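PDB 3NKL: UDP-D-quinovosamine 4-dehydrogenase, which probably acts as an oxidoreductase and lyase on nucleotide sugars, this chain being a Rossmann-like domain of a longer membrane protein. Local coordinates for residues D37-H42 and I51-Y56. Sequence-based numbering, arbitrary orientation.
Sequences DDRKKH and IYRPKY. With SO4 (sulfate ion), chain K; SO4 (sulfate ion), chain J.
His42 meets Tyr52, Arg53 and Tyr56 through the ND1-CE1 side of its ring. From CB, the chain runs with CG anti to the backbone N (chi1 180°), which carries the ring over to residues 52-56. ND1 accepts a hydrogen bond from Arg53 N at 2.9 Å. The bond is fairly straight (161°), though the donor is tilted from the ring plane. Arg53 CG also lies 3.4 Å from ND1. ND1 accepts and NE2 donates, consistent with a neutral ring protonated on NE2. CE1 points into one face of Tyr56, 3.5 Å from CE2, in an edge-to-face pair with planes at 65°. Tyr52 CD1, at the edge of its ring, lies 4.0 Å from His42 CE1. The contact lies in a Rossmann-like domain of the CoA-binding family, where the loop after strand 29-35 packs on the end of strand 49-52. At the tip, NE2 donates to O1 of the chain J sulfate, probably from the crystallisation liquor, at 3.1 Å. Tyr56 OH is hydrogen-bonded to the same sulfate O1 at 2.7 Å and to Lys43 NZ. One residue back, Lys41 CB packs on Ile51 CG2 at 4.0 Å. Asp37 OD1 touches Pro54 CG and is hydrogen-bonded to Tyr10 OH.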
# COMPACT_ATOMS: atom_id res chain seq x y z
N ASP B 37 -2.35 -9.96 -1.10
CA ASP B 37 -1.92 -10.90 -0.06
C ASP B 37 -2.74 -10.75 1.22
O ASP B 37 -2.70 -11.61 2.08
CB ASP B 37 -0.44 -10.68 0.28
CG ASP B 37 0.50 -11.01 -0.87
OD1 ASP B 37 0.20 -11.94 -1.64
OD2 ASP B 37 1.55 -10.34 -1.00
N ASP B 38 -3.47 -9.65 1.35
CA ASP B 38 -4.22 -9.37 2.59
C ASP B 38 -5.55 -10.14 2.61
O ASP B 38 -6.53 -9.73 1.99
CB ASP B 38 -4.44 -7.86 2.75
CG ASP B 38 -5.09 -7.49 4.09
OD1 ASP B 38 -5.66 -8.37 4.78
OD2 ASP B 38 -5.04 -6.29 4.44
N ARG B 39 -5.57 -11.26 3.32
CA ARG B 39 -6.78 -12.06 3.45
C ARG B 39 -8.00 -11.25 3.86
O ARG B 39 -9.13 -11.60 3.50
CB ARG B 39 -6.56 -13.19 4.44
CG ARG B 39 -5.63 -14.27 3.93
CD ARG B 39 -5.31 -15.28 5.02
NE ARG B 39 -4.49 -16.37 4.52
CZ ARG B 39 -4.03 -17.36 5.27
NH1 ARG B 39 -4.32 -17.40 6.57
NH2 ARG B 39 -3.28 -18.32 4.74
N LYS B 40 -7.79 -10.18 4.61
CA LYS B 40 -8.89 -9.31 5.01
C LYS B 40 -9.60 -8.71 3.79
O LYS B 40 -10.77 -8.32 3.87
CB LYS B 40 -8.41 -8.19 5.93
CG LYS B 40 -7.89 -8.67 7.29
CD LYS B 40 -7.34 -7.52 8.12
CE LYS B 40 -6.78 -8.01 9.45
NZ LYS B 40 -6.17 -6.91 10.25
N LYS B 41 -8.89 -8.63 2.67
CA LYS B 41 -9.44 -8.04 1.45
C LYS B 41 -10.04 -9.08 0.49
O LYS B 41 -10.62 -8.71 -0.54
CB LYS B 41 -8.37 -7.22 0.72
CG LYS B 41 -7.87 -6.02 1.52
CD LYS B 41 -7.00 -5.10 0.67
CE LYS B 41 -6.59 -3.87 1.47
NZ LYS B 41 -5.89 -2.83 0.66
N HIS B 42 -9.89 -10.36 0.80
CA HIS B 42 -10.33 -11.40 -0.11
C HIS B 42 -11.83 -11.28 -0.38
O HIS B 42 -12.64 -11.16 0.53
CB HIS B 42 -9.99 -12.79 0.41
CG HIS B 42 -10.43 -13.90 -0.49
ND1 HIS B 42 -9.93 -14.07 -1.76
CD2 HIS B 42 -11.34 -14.89 -0.31
CE1 HIS B 42 -10.50 -15.12 -2.32
NE2 HIS B 42 -11.36 -15.64 -1.46
N ILE B 51 -11.41 -8.31 -5.44
CA ILE B 51 -10.05 -8.56 -4.97
C ILE B 51 -9.96 -10.00 -4.48
O ILE B 51 -10.85 -10.45 -3.77
CB ILE B 51 -9.71 -7.64 -3.77
CG1 ILE B 51 -9.82 -6.17 -4.15
CG2 ILE B 51 -8.31 -7.91 -3.26
CD1 ILE B 51 -9.65 -5.24 -2.96
N TYR B 52 -8.90 -10.71 -4.84
CA TYR B 52 -8.78 -12.12 -4.46
C TYR B 52 -7.41 -12.41 -3.86
O TYR B 52 -6.42 -11.79 -4.22
CB TYR B 52 -8.97 -13.05 -5.67
CG TYR B 52 -10.29 -12.93 -6.38
CD1 TYR B 52 -11.37 -13.72 -6.01
CD2 TYR B 52 -10.45 -12.03 -7.42
CE1 TYR B 52 -12.58 -13.62 -6.67
CE2 TYR B 52 -11.66 -11.93 -8.09
CZ TYR B 52 -12.72 -12.72 -7.70
OH TYR B 52 -13.92 -12.61 -8.34
N ARG B 53 -7.37 -13.39 -2.96
CA ARG B 53 -6.12 -13.87 -2.40
C ARG B 53 -5.35 -14.58 -3.51
O ARG B 53 -5.95 -15.06 -4.50
CB ARG B 53 -6.38 -14.83 -1.24
CG ARG B 53 -7.20 -16.05 -1.66
CD ARG B 53 -6.72 -17.35 -1.00
NE ARG B 53 -7.46 -17.69 0.21
CZ ARG B 53 -6.95 -18.40 1.22
NH1 ARG B 53 -7.70 -18.66 2.28
NH2 ARG B 53 -5.70 -18.84 1.17
N PRO B 54 -4.02 -14.67 -3.36
CA PRO B 54 -3.16 -15.16 -4.45
C PRO B 54 -3.44 -16.62 -4.83
O PRO B 54 -3.03 -17.06 -5.89
CB PRO B 54 -1.75 -15.04 -3.88
CG PRO B 54 -1.86 -14.07 -2.74
CD PRO B 54 -3.25 -14.16 -2.21
N LYS B 55 -4.11 -17.36 -3.95
CA LYS B 55 -4.49 -18.73 -4.27
C LYS B 55 -5.38 -18.76 -5.51
O LYS B 55 -5.45 -19.77 -6.21
CB LYS B 55 -5.21 -19.37 -3.07
CG LYS B 55 -5.90 -20.70 -3.37
CD LYS B 55 -6.49 -21.29 -2.08
CE LYS B 55 -7.32 -22.56 -2.32
NZ LYS B 55 -7.97 -23.05 -1.06
N TYR B 56 -6.06 -17.66 -5.77
CA TYR B 56 -6.96 -17.59 -6.93
C TYR B 56 -6.27 -17.28 -8.27
O TYR B 56 -6.93 -17.20 -9.29
CB TYR B 56 -8.08 -16.55 -6.68
CG TYR B 56 -9.24 -17.11 -5.87
CD1 TYR B 56 -10.54 -17.02 -6.34
CD2 TYR B 56 -9.02 -17.73 -4.65
CE1 TYR B 56 -11.60 -17.52 -5.60
CE2 TYR B 56 -10.08 -18.25 -3.91
CZ TYR B 56 -11.36 -18.14 -4.39
OH TYR B 56 -12.41 -18.65 -3.66
S SO4 K . -2.74 -17.57 -0.34
O1 SO4 K . -3.91 -17.06 -1.04
O2 SO4 K . -2.10 -16.49 0.41
O3 SO4 K . -3.17 -18.62 0.58
O4 SO4 K . -1.78 -18.14 -1.30
S SO4 J . -11.96 -19.24 -0.22
O1 SO4 J . -12.85 -18.35 -0.97
O2 SO4 J . -12.76 -19.98 0.75
O3 SO4 J . -11.29 -20.19 -1.11
O4 SO4 J . -10.95 -18.45 0.47